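Local structure of glutaredoxin-glutathione complex (Polygonaceae, 5KQA) at residues Q28-L33 with A80-W85; N37-F42 with P118-C123; K54-Q59 with D105-K110. The protein binds glutathione and, as a glutaredoxin of the thioredoxin superfamily, probably uses it to reduce disulfides, including mixed disulfides between glutathione and proteins. All coordinates share one frame; numbering follows the deposited sequence.

Contact 1: residues Q28-L33 with A80-W85; sequences QKAQQL and AALLQW
The indole of W85 reaches from helix 75-86 to helix 20-35 and slips its six-membered ring beneath the side chain of Q31. CG of Q31 sits over one ring face, displaced toward the rim, 4.1 Å from the centroid of the six-membered ring and 21° off its normal, a CH-pi contact. It is the aliphatic stem of Q31 that does the touching; the amide beyond it stands nearly at right angles to the indole plane. W85 gets there with CG anti to its backbone N (chi1 -172°), which sends the ring out across the gap between the helices. A30 adds the second apolar touch, its CB 4.0 Å from CZ3 of W85, and the same methyl also stands 4.4 Å from CD2 of L82, a looser apolar contact. Replacing W85 with an alanine would probably open a gap beside A30 and leave the stem of Q31 without the ring surface it lies on. The axes of segments 28-33 and 80-85 approach to 10.1 Å at an angle of 72°, and the large indole spans that distance against small A30. Beneath, A30 and L82 both rest on F42, and W85 meets F95. Two helices crossing on one face of a central beta-sheet belong to the thioredoxin fold of glutaredoxins.

Contact 2: residues N37-F42 with P118-C123; sequences NPLVVF and PMLTEC
The end of helix 116-122 comes up to the start of strand 39-43, with the CA atoms of P38 and C123 5.7 Å apart and those of L39 and L120 7.5 Å apart; no hydrogen bond joins the two segments. P38 and C123 make the outer half of the contact. The proline ring lies against the backbone and thiol of the cysteine together: CB of P38 is 3.4 Å from the carbonyl O of C123 and 3.9 Å from its SG. The thiol is folded in between its own backbone N and carbonyl carbon (chi1 71°), and from there SG lies against P38 while the carbonyl O meets CB and CG of the proline. Deeper in, L39 and L120 meet methyl to methyl, CD2 to CD2 at 3.9 Å, with the two side chains slanting past each other. The side chain of L39 sets out toward the helix; that of L120 leaves its backbone to one side and only its end closes on the strand.

Around this pair the core continues: I96 of the neighbouring strand touches L39, L120 and C123, F57 of helix 48-60 lies against L39, and A125 in the C-terminal tail touches P38 and L120. Backbone hydrogen bonds of P38 with G97 and of L39 with Q65 tie this segment to its neighbours. Apart from the carbonyl O of C123 against P38, carbon and sulfur do the touching, so the C-terminal helix and the strand are joined here by packing, without a hydrogen bond across the joint.

Contact 3: residues K54-Q59 with D105-K110; sequences KKLFDQ and DSVMEK. With GSH (glutathione), chain B.
L56 of helix 48-60 pushes its CD2 methyl between V107 and M108 of helix 104-112, a helix pair on one face of the thioredoxin-fold sheet. The axes run 11.3 Å apart at 31°, roughly in the same direction, and side chains fill the space between them. CD2 of L56 presses on CG1 of V107 at 3.5 Å, a close fit, and on SD of M108 at 4.1 Å. M108 bends at its second torsion (chi2 -51°), which carries the sulfur and the terminal methyl alongside L56 instead of away from it. CG1 of V107 is the bump from the other side: it fits into the hollow between L56 and the ring of F57, 3.9 Å from CZ, approaching that ring obliquely. L116 closes over L56 and V107, while V94 lies beneath F57 and V107.

At the beginning of segment 105-110 the same helix meets glutathione. D105 donates its backbone N to carboxylate oxygen O12, with C104 N also bonded to the ligand. OD2 of D105 faces the glutathione amino nitrogen N1, modelled very close, while OD1 turns to S106, whose N gives it a short, bent hydrogen bond (2.6 Å, 135°) at its anti lone pair.

From the N terminus, helix 20-35 supplies the first half of contact 1 and leads directly into strand 39-43, which opens contact 2; helix 48-60, next along, opens contact 3. Helix 75-86 then closes contact 1, helix 104-112 closes contact 3, and helix 116-122 closes contact 2 last. Contact 3 therefore falls within the span of contact 2, and contact 1 crosses both. Contacts 1 and 3 lie on opposite sides of the chain's centre, their nearest atoms about 13 Å apart. Strand 39-43 connects them: F42 packs on L33 of segment 28-33, whereas V41 packs on F57 of contact 3.

Contact 1: residues Q28-L33 with A80-W85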
loop_
_atom_site.group_PDB
_atom_site.type_symbol
_atom_site.label_atom_id
_atom_site.label_comp_id
_atom_site.label_asym_id
_atom_site.label_seq_id
_atom_site.Cartn_x
_atom_site.Cartn_y
_atom_site.Cartn_z
ATOM N N GLN A 28 -3.370 -13.887 1.977
ATOM C CA GLN A 28 -2.678 -14.439 0.813
ATOM C C GLN A 28 -2.813 -13.515 -0.397
ATOM O O GLN A 28 -1.830 -13.240 -1.086
ATOM C CB GLN A 28 -3.206 -15.844 0.478
ATOM C CG GLN A 28 -2.692 -16.908 1.457
ATOM C CD GLN A 28 -3.200 -18.317 1.165
ATOM O OE1 GLN A 28 -3.652 -18.621 0.057
ATOM N NE2 GLN A 28 -3.125 -19.186 2.171
ATOM N N LYS A 29 -4.026 -13.021 -0.640
ATOM C CA LYS A 29 -4.255 -12.091 -1.740
ATOM C C LYS A 29 -3.396 -10.835 -1.604
ATOM O O LYS A 29 -2.797 -10.387 -2.577
ATOM C CB LYS A 29 -5.735 -11.697 -1.816
ATOM C CG LYS A 29 -6.002 -10.569 -2.802
ATOM C CD LYS A 29 -7.494 -10.327 -3.053
ATOM C CE LYS A 29 -7.701 -9.275 -4.167
ATOM N NZ LYS A 29 -9.102 -9.227 -4.677
ATOM N N ALA A 30 -3.359 -10.255 -0.404
ATOM C CA ALA A 30 -2.599 -9.023 -0.159
ATOM C C ALA A 30 -1.102 -9.263 -0.319
ATOM O O ALA A 30 -0.392 -8.442 -0.900
ATOM C CB ALA A 30 -2.896 -8.479 1.226
ATOM N N GLN A 31 -0.630 -10.401 0.181
ATOM C CA GLN A 31 0.790 -10.741 0.082
ATOM C C GLN A 31 1.218 -10.936 -1.372
ATOM O O GLN A 31 2.292 -10.485 -1.773
ATOM C CB GLN A 31 1.102 -11.995 0.911
ATOM C CG GLN A 31 0.978 -11.770 2.425
ATOM C CD GLN A 31 1.089 -13.062 3.249
ATOM O OE1 GLN A 31 0.649 -14.133 2.822
ATOM N NE2 GLN A 31 1.677 -12.957 4.434
ATOM N N GLN A 32 0.376 -11.596 -2.168
ATOM C CA GLN A 32 0.681 -11.813 -3.582
ATOM C C GLN A 32 0.768 -10.482 -4.328
ATOM O O GLN A 32 1.569 -10.321 -5.244
ATOM C CB GLN A 32 -0.379 -12.711 -4.234
ATOM C CG GLN A 32 -0.001 -13.290 -5.610
ATOM C CD GLN A 32 -0.308 -12.362 -6.791
ATOM O OE1 GLN A 32 -1.242 -11.553 -6.749
ATOM N NE2 GLN A 32 0.483 -12.490 -7.861
ATOM N N LEU A 33 -0.080 -9.533 -3.956
ATOM C CA LEU A 33 -0.035 -8.217 -4.584
ATOM C C LEU A 33 1.258 -7.505 -4.222
ATOM O O LEU A 33 1.906 -6.895 -5.075
ATOM C CB LEU A 33 -1.229 -7.366 -4.162
ATOM C CG LEU A 33 -2.522 -7.823 -4.820
ATOM C CD1 LEU A 33 -3.722 -7.221 -4.101
ATOM C CD2 LEU A 33 -2.482 -7.425 -6.292
ATOM N N ALA A 80 -8.817 -6.251 7.385
ATOM C CA ALA A 80 -8.547 -7.008 8.601
ATOM C C ALA A 80 -7.191 -7.709 8.539
ATOM O O ALA A 80 -6.461 -7.760 9.532
ATOM C CB ALA A 80 -9.660 -8.032 8.855
ATOM N N ALA A 81 -6.863 -8.269 7.382
ATOM C CA ALA A 81 -5.576 -8.932 7.200
ATOM C C ALA A 81 -4.417 -7.931 7.297
ATOM O O ALA A 81 -3.350 -8.244 7.836
ATOM C CB ALA A 81 -5.544 -9.662 5.869
ATOM N N LEU A 82 -4.633 -6.721 6.790
ATOM C CA LEU A 82 -3.580 -5.705 6.813
ATOM C C LEU A 82 -3.348 -5.225 8.238
ATOM O O LEU A 82 -2.224 -4.881 8.610
ATOM C CB LEU A 82 -3.932 -4.521 5.911
ATOM C CG LEU A 82 -3.902 -4.733 4.392
ATOM C CD1 LEU A 82 -4.607 -3.574 3.692
ATOM C CD2 LEU A 82 -2.467 -4.914 3.829
ATOM N N LEU A 83 -4.415 -5.202 9.036
ATOM C CA LEU A 83 -4.290 -4.883 10.454
ATOM C C LEU A 83 -3.449 -5.945 11.160
ATOM O O LEU A 83 -2.516 -5.631 11.886
ATOM C CB LEU A 83 -5.668 -4.774 11.115
ATOM C CG LEU A 83 -5.694 -4.600 12.647
ATOM C CD1 LEU A 83 -4.793 -3.449 13.124
ATOM C CD2 LEU A 83 -7.122 -4.388 13.135
ATOM N N GLN A 84 -3.793 -7.208 10.958
ATOM C CA GLN A 84 -3.023 -8.293 11.544
ATOM C C GLN A 84 -1.548 -8.221 11.132
ATOM O O GLN A 84 -0.646 -8.403 11.943
ATOM C CB GLN A 84 -3.616 -9.639 11.139
ATOM C CG GLN A 84 -2.761 -10.834 11.545
ATOM C CD GLN A 84 -3.238 -12.121 10.916
ATOM O OE1 GLN A 84 -2.574 -12.689 10.038
ATOM N NE2 GLN A 84 -4.396 -12.593 11.356
ATOM N N TRP A 85 -1.321 -7.930 9.862
ATOM C CA TRP A 85 0.010 -7.929 9.273
ATOM C C TRP A 85 0.852 -6.703 9.639
ATOM O O TRP A 85 2.068 -6.823 9.864
ATOM C CB TRP A 85 -0.149 -8.028 7.763
ATOM C CG TRP A 85 1.075 -8.220 6.928
ATOM C CD1 TRP A 85 2.335 -8.527 7.346
ATOM C CD2 TRP A 85 1.129 -8.132 5.500
ATOM N NE1 TRP A 85 3.179 -8.623 6.260
ATOM C CE2 TRP A 85 2.463 -8.381 5.117
ATOM C CE3 TRP A 85 0.179 -7.841 4.510
ATOM C CZ2 TRP A 85 2.869 -8.373 3.786
ATOM C CZ3 TRP A 85 0.585 -7.823 3.187
ATOM C CH2 TRP A 85 1.923 -8.087 2.839
#

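Contact 2: residues N37-F42 with P118-C123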
loop_
_atom_site.group_PDB
_atom_site.type_symbol
_atom_site.label_atom_id
_atom_site.label_comp_id
_atom_site.label_asym_id
_atom_site.label_seq_id
_atom_site.Cartn_x
_atom_site.Cartn_y
_atom_site.Cartn_z
ATOM N N ASN A 37 4.337 -6.461 -7.064
ATOM C CA ASN A 37 4.380 -5.040 -7.392
ATOM C C ASN A 37 5.457 -4.347 -6.597
ATOM O O ASN A 37 5.484 -4.459 -5.378
ATOM C CB ASN A 37 3.036 -4.370 -7.119
ATOM C CG ASN A 37 1.977 -4.780 -8.104
ATOM O OD1 ASN A 37 1.919 -4.257 -9.206
ATOM N ND2 ASN A 37 1.124 -5.717 -7.707
ATOM N N PRO A 38 6.369 -3.647 -7.282
ATOM C CA PRO A 38 7.395 -2.909 -6.541
ATOM C C PRO A 38 6.760 -1.941 -5.537
ATOM O O PRO A 38 7.184 -1.863 -4.390
ATOM C CB PRO A 38 8.159 -2.170 -7.644
ATOM C CG PRO A 38 7.982 -3.045 -8.858
ATOM C CD PRO A 38 6.606 -3.635 -8.739
ATOM N N LEU A 39 5.720 -1.244 -5.967
ATOM C CA LEU A 39 5.013 -0.301 -5.108
ATOM C C LEU A 39 3.506 -0.606 -5.091
ATOM O O LEU A 39 2.862 -0.666 -6.142
ATOM C CB LEU A 39 5.272 1.133 -5.586
ATOM C CG LEU A 39 4.442 2.262 -4.973
ATOM C CD1 LEU A 39 4.606 2.279 -3.445
ATOM C CD2 LEU A 39 4.814 3.608 -5.584
ATOM N N VAL A 40 2.949 -0.810 -3.904
ATOM C CA VAL A 40 1.518 -1.072 -3.774
ATOM C C VAL A 40 0.890 -0.057 -2.839
ATOM O O VAL A 40 1.422 0.226 -1.762
ATOM C CB VAL A 40 1.198 -2.489 -3.223
ATOM C CG1 VAL A 40 -0.325 -2.702 -3.155
ATOM C CG2 VAL A 40 1.857 -3.575 -4.064
ATOM N N VAL A 41 -0.257 0.469 -3.244
ATOM C CA VAL A 41 -1.007 1.375 -2.395
ATOM C C VAL A 41 -2.380 0.788 -2.094
ATOM O O VAL A 41 -3.282 0.893 -2.915
ATOM C CB VAL A 41 -1.170 2.757 -3.045
ATOM C CG1 VAL A 41 -1.920 3.678 -2.106
ATOM C CG2 VAL A 41 0.202 3.355 -3.386
ATOM N N PHE A 42 -2.544 0.163 -0.925
ATOM C CA PHE A 42 -3.880 -0.266 -0.522
ATOM C C PHE A 42 -4.645 0.988 -0.141
ATOM O O PHE A 42 -4.208 1.771 0.686
ATOM C CB PHE A 42 -3.854 -1.278 0.617
ATOM C CG PHE A 42 -3.251 -2.595 0.233
ATOM C CD1 PHE A 42 -4.006 -3.552 -0.438
ATOM C CD2 PHE A 42 -1.925 -2.875 0.526
ATOM C CE1 PHE A 42 -3.449 -4.776 -0.802
ATOM C CE2 PHE A 42 -1.357 -4.101 0.172
ATOM C CZ PHE A 42 -2.126 -5.052 -0.500
ATOM N N PRO A 118 15.389 6.653 -3.407
ATOM C CA PRO A 118 16.311 5.510 -3.452
ATOM C C PRO A 118 15.610 4.178 -3.167
ATOM O O PRO A 118 15.967 3.177 -3.785
ATOM C CB PRO A 118 17.336 5.832 -2.351
ATOM C CG PRO A 118 17.290 7.330 -2.224
ATOM C CD PRO A 118 15.843 7.691 -2.458
ATOM N N MET A 119 14.654 4.165 -2.238
ATOM C CA MET A 119 13.881 2.950 -1.948
ATOM C C MET A 119 13.075 2.530 -3.164
ATOM O O MET A 119 13.000 1.341 -3.492
ATOM C CB MET A 119 12.924 3.160 -0.770
ATOM C CG MET A 119 13.567 3.337 0.590
ATOM S SD MET A 119 12.318 3.835 1.802
ATOM C CE MET A 119 11.014 2.693 1.393
ATOM N N LEU A 120 12.463 3.521 -3.816
ATOM C CA LEU A 120 11.641 3.292 -4.997
ATOM C C LEU A 120 12.490 2.794 -6.163
ATOM O O LEU A 120 12.059 1.967 -6.955
ATOM C CB LEU A 120 10.898 4.576 -5.387
ATOM C CG LEU A 120 9.723 4.971 -4.483
ATOM C CD1 LEU A 120 9.235 6.378 -4.808
ATOM C CD2 LEU A 120 8.573 3.983 -4.624
ATOM N N THR A 121 13.713 3.297 -6.247
ATOM C CA THR A 121 14.627 2.897 -7.300
ATOM C C THR A 121 15.181 1.501 -7.038
ATOM O O THR A 121 15.316 0.699 -7.959
ATOM C CB THR A 121 15.791 3.902 -7.427
ATOM O OG1 THR A 121 15.265 5.200 -7.734
ATOM C CG2 THR A 121 16.756 3.471 -8.521
ATOM N N GLU A 122 15.490 1.220 -5.776
ATOM C CA GLU A 122 16.131 -0.032 -5.383
ATOM C C GLU A 122 15.268 -1.238 -5.751
ATOM O O GLU A 122 15.785 -2.321 -6.046
ATOM C CB GLU A 122 16.429 -0.020 -3.869
ATOM C CG GLU A 122 17.339 -1.143 -3.351
ATOM C CD GLU A 122 16.589 -2.243 -2.594
ATOM O OE1 GLU A 122 15.342 -2.287 -2.656
ATOM O OE2 GLU A 122 17.249 -3.074 -1.928
ATOM N N CYS A 123 13.954 -1.045 -5.761
ATOM C CA CYS A 123 13.031 -2.157 -5.993
ATOM C C CYS A 123 12.368 -2.121 -7.362
ATOM O O CYS A 123 11.515 -2.967 -7.662
ATOM C CB CYS A 123 11.946 -2.168 -4.925
ATOM S SG CYS A 123 10.789 -0.827 -5.103
#

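Contact 3: residues K54-Q59 with D105-K110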
loop_
_atom_site.group_PDB
_atom_site.type_symbol
_atom_site.label_atom_id
_atom_site.label_comp_id
_atom_site.label_asym_id
_atom_site.label_seq_id
_atom_site.Cartn_x
_atom_site.Cartn_y
_atom_site.Cartn_z
ATOM N N LYS A 54 -0.900 9.121 -3.843
ATOM C CA LYS A 54 -0.891 8.802 -5.268
ATOM C C LYS A 54 -0.335 9.969 -6.083
ATOM O O LYS A 54 0.449 9.778 -7.017
ATOM C CB LYS A 54 -2.297 8.454 -5.770
ATOM C CG LYS A 54 -2.864 7.144 -5.263
ATOM C CD LYS A 54 -4.359 7.080 -5.571
ATOM C CE LYS A 54 -5.037 5.950 -4.841
ATOM N NZ LYS A 54 -6.526 5.952 -5.048
ATOM N N LYS A 55 -0.765 11.178 -5.741
ATOM C CA LYS A 55 -0.276 12.377 -6.416
ATOM C C LYS A 55 1.246 12.529 -6.257
ATOM O O LYS A 55 1.949 12.859 -7.214
ATOM C CB LYS A 55 -1.002 13.609 -5.870
ATOM C CG LYS A 55 -0.808 14.880 -6.672
ATOM C CD LYS A 55 -1.795 15.947 -6.205
ATOM C CE LYS A 55 -1.731 17.209 -7.058
ATOM N NZ LYS A 55 -0.439 17.941 -6.905
ATOM N N LEU A 56 1.751 12.287 -5.049
ATOM C CA LEU A 56 3.196 12.308 -4.803
ATOM C C LEU A 56 3.928 11.307 -5.692
ATOM O O LEU A 56 4.907 11.650 -6.350
ATOM C CB LEU A 56 3.509 12.005 -3.333
ATOM C CG LEU A 56 5.010 11.910 -3.002
ATOM C CD1 LEU A 56 5.641 13.283 -2.933
ATOM C CD2 LEU A 56 5.271 11.143 -1.731
ATOM N N PHE A 57 3.464 10.061 -5.694
ATOM C CA PHE A 57 4.083 9.027 -6.518
ATOM C C PHE A 57 3.999 9.371 -8.002
ATOM O O PHE A 57 4.941 9.104 -8.745
ATOM C CB PHE A 57 3.436 7.661 -6.257
ATOM C CG PHE A 57 3.751 7.101 -4.915
ATOM C CD1 PHE A 57 5.032 7.213 -4.391
ATOM C CD2 PHE A 57 2.775 6.474 -4.165
ATOM C CE1 PHE A 57 5.336 6.703 -3.147
ATOM C CE2 PHE A 57 3.072 5.965 -2.914
ATOM C CZ PHE A 57 4.354 6.077 -2.408
ATOM N N ASP A 58 2.882 9.953 -8.435
ATOM C CA ASP A 58 2.751 10.403 -9.825
ATOM C C ASP A 58 3.882 11.368 -10.183
ATOM O O ASP A 58 4.579 11.198 -11.191
ATOM C CB ASP A 58 1.397 11.092 -10.070
ATOM C CG ASP A 58 0.214 10.124 -10.017
ATOM O OD1 ASP A 58 0.394 8.916 -10.277
ATOM O OD2 ASP A 58 -0.911 10.583 -9.718
ATOM N N GLN A 59 4.059 12.380 -9.338
ATOM C CA GLN A 59 5.030 13.444 -9.578
ATOM C C GLN A 59 6.479 12.937 -9.489
ATOM O O GLN A 59 7.377 13.465 -10.155
ATOM C CB GLN A 59 4.778 14.592 -8.595
ATOM C CG GLN A 59 3.409 15.250 -8.803
ATOM C CD GLN A 59 3.101 16.341 -7.795
ATOM O OE1 GLN A 59 3.541 16.285 -6.647
ATOM N NE2 GLN A 59 2.340 17.342 -8.222
ATOM N N ASP A 105 1.384 10.008 5.979
ATOM C CA ASP A 105 2.388 10.605 6.850
ATOM C C ASP A 105 3.733 9.880 6.766
ATOM O O ASP A 105 4.782 10.512 6.642
ATOM C CB ASP A 105 1.884 10.611 8.284
ATOM C CG ASP A 105 1.064 9.375 8.616
ATOM O OD1 ASP A 105 1.390 8.271 8.109
ATOM O OD2 ASP A 105 0.083 9.513 9.382
ATOM N N SER A 106 3.697 8.554 6.842
ATOM C CA SER A 106 4.914 7.747 6.768
ATOM C C SER A 106 5.654 7.946 5.451
ATOM O O SER A 106 6.882 8.032 5.425
ATOM C CB SER A 106 4.583 6.264 6.947
ATOM O OG SER A 106 3.877 6.047 8.157
ATOM N N VAL A 107 4.900 8.011 4.354
ATOM C CA VAL A 107 5.493 8.209 3.039
ATOM C C VAL A 107 6.080 9.611 2.944
ATOM O O VAL A 107 7.190 9.801 2.441
ATOM C CB VAL A 107 4.463 7.997 1.900
ATOM C CG1 VAL A 107 5.029 8.489 0.572
ATOM C CG2 VAL A 107 4.043 6.514 1.818
ATOM N N MET A 108 5.327 10.589 3.430
ATOM C CA MET A 108 5.804 11.968 3.471
ATOM C C MET A 108 7.075 12.091 4.320
ATOM O O MET A 108 7.986 12.851 3.982
ATOM C CB MET A 108 4.711 12.898 4.007
ATOM C CG MET A 108 3.498 13.022 3.103
ATOM S SD MET A 108 3.970 13.420 1.409
ATOM C CE MET A 108 2.424 13.137 0.544
ATOM N N GLU A 109 7.135 11.354 5.420
ATOM C CA GLU A 109 8.345 11.325 6.251
ATOM C C GLU A 109 9.569 10.839 5.468
ATOM O O GLU A 109 10.651 11.421 5.570
ATOM C CB GLU A 109 8.128 10.440 7.485
ATOM C CG GLU A 109 9.376 10.172 8.299
ATOM C CD GLU A 109 9.240 8.945 9.213
ATOM O OE1 GLU A 109 8.097 8.630 9.631
ATOM O OE2 GLU A 109 10.278 8.292 9.505
ATOM N N LYS A 110 9.402 9.775 4.686
ATOM C CA LYS A 110 10.503 9.241 3.884
ATOM C C LYS A 110 10.898 10.184 2.750
ATOM O O LYS A 110 12.057 10.240 2.351
ATOM C CB LYS A 110 10.129 7.872 3.306
ATOM C CG LYS A 110 9.705 6.842 4.353
ATOM C CD LYS A 110 10.900 6.255 5.101
ATOM C CE LYS A 110 10.467 5.106 6.017
ATOM N NZ LYS A 110 11.608 4.262 6.501
HETATM N N1 GSH B . -2.319 9.544 9.337
HETATM C CA1 GSH B . -2.953 8.724 8.358
HETATM C C1 GSH B . -2.180 8.883 7.068
HETATM O O11 GSH B . -2.258 8.002 6.169
HETATM O O12 GSH B . -1.444 9.896 6.903
HETATM C CB1 GSH B . -4.416 9.115 8.193
HETATM C CG1 GSH B . -5.084 8.287 7.101
HETATM C CD1 GSH B . -6.596 8.201 7.291
HETATM O OE1 GSH B . -7.140 8.796 8.204
HETATM N N2 GSH B . -7.387 7.420 6.396
HETATM C CA2 GSH B . -8.803 7.311 6.551
HETATM C C2 GSH B . -9.224 5.933 6.999
HETATM O O2 GSH B . -8.639 4.932 6.613
HETATM C CB2 GSH B . -9.513 7.463 5.225
HETATM S SG2 GSH B . -9.659 9.162 4.747
HETATM N N3 GSH B . -10.356 5.808 7.845
HETATM C CA3 GSH B . -10.792 4.513 8.241
HETATM C C3 GSH B . -11.244 3.749 6.997
HETATM O O31 GSH B . -11.117 2.498 6.939
HETATM O O32 GSH B . -11.746 4.350 6.002
#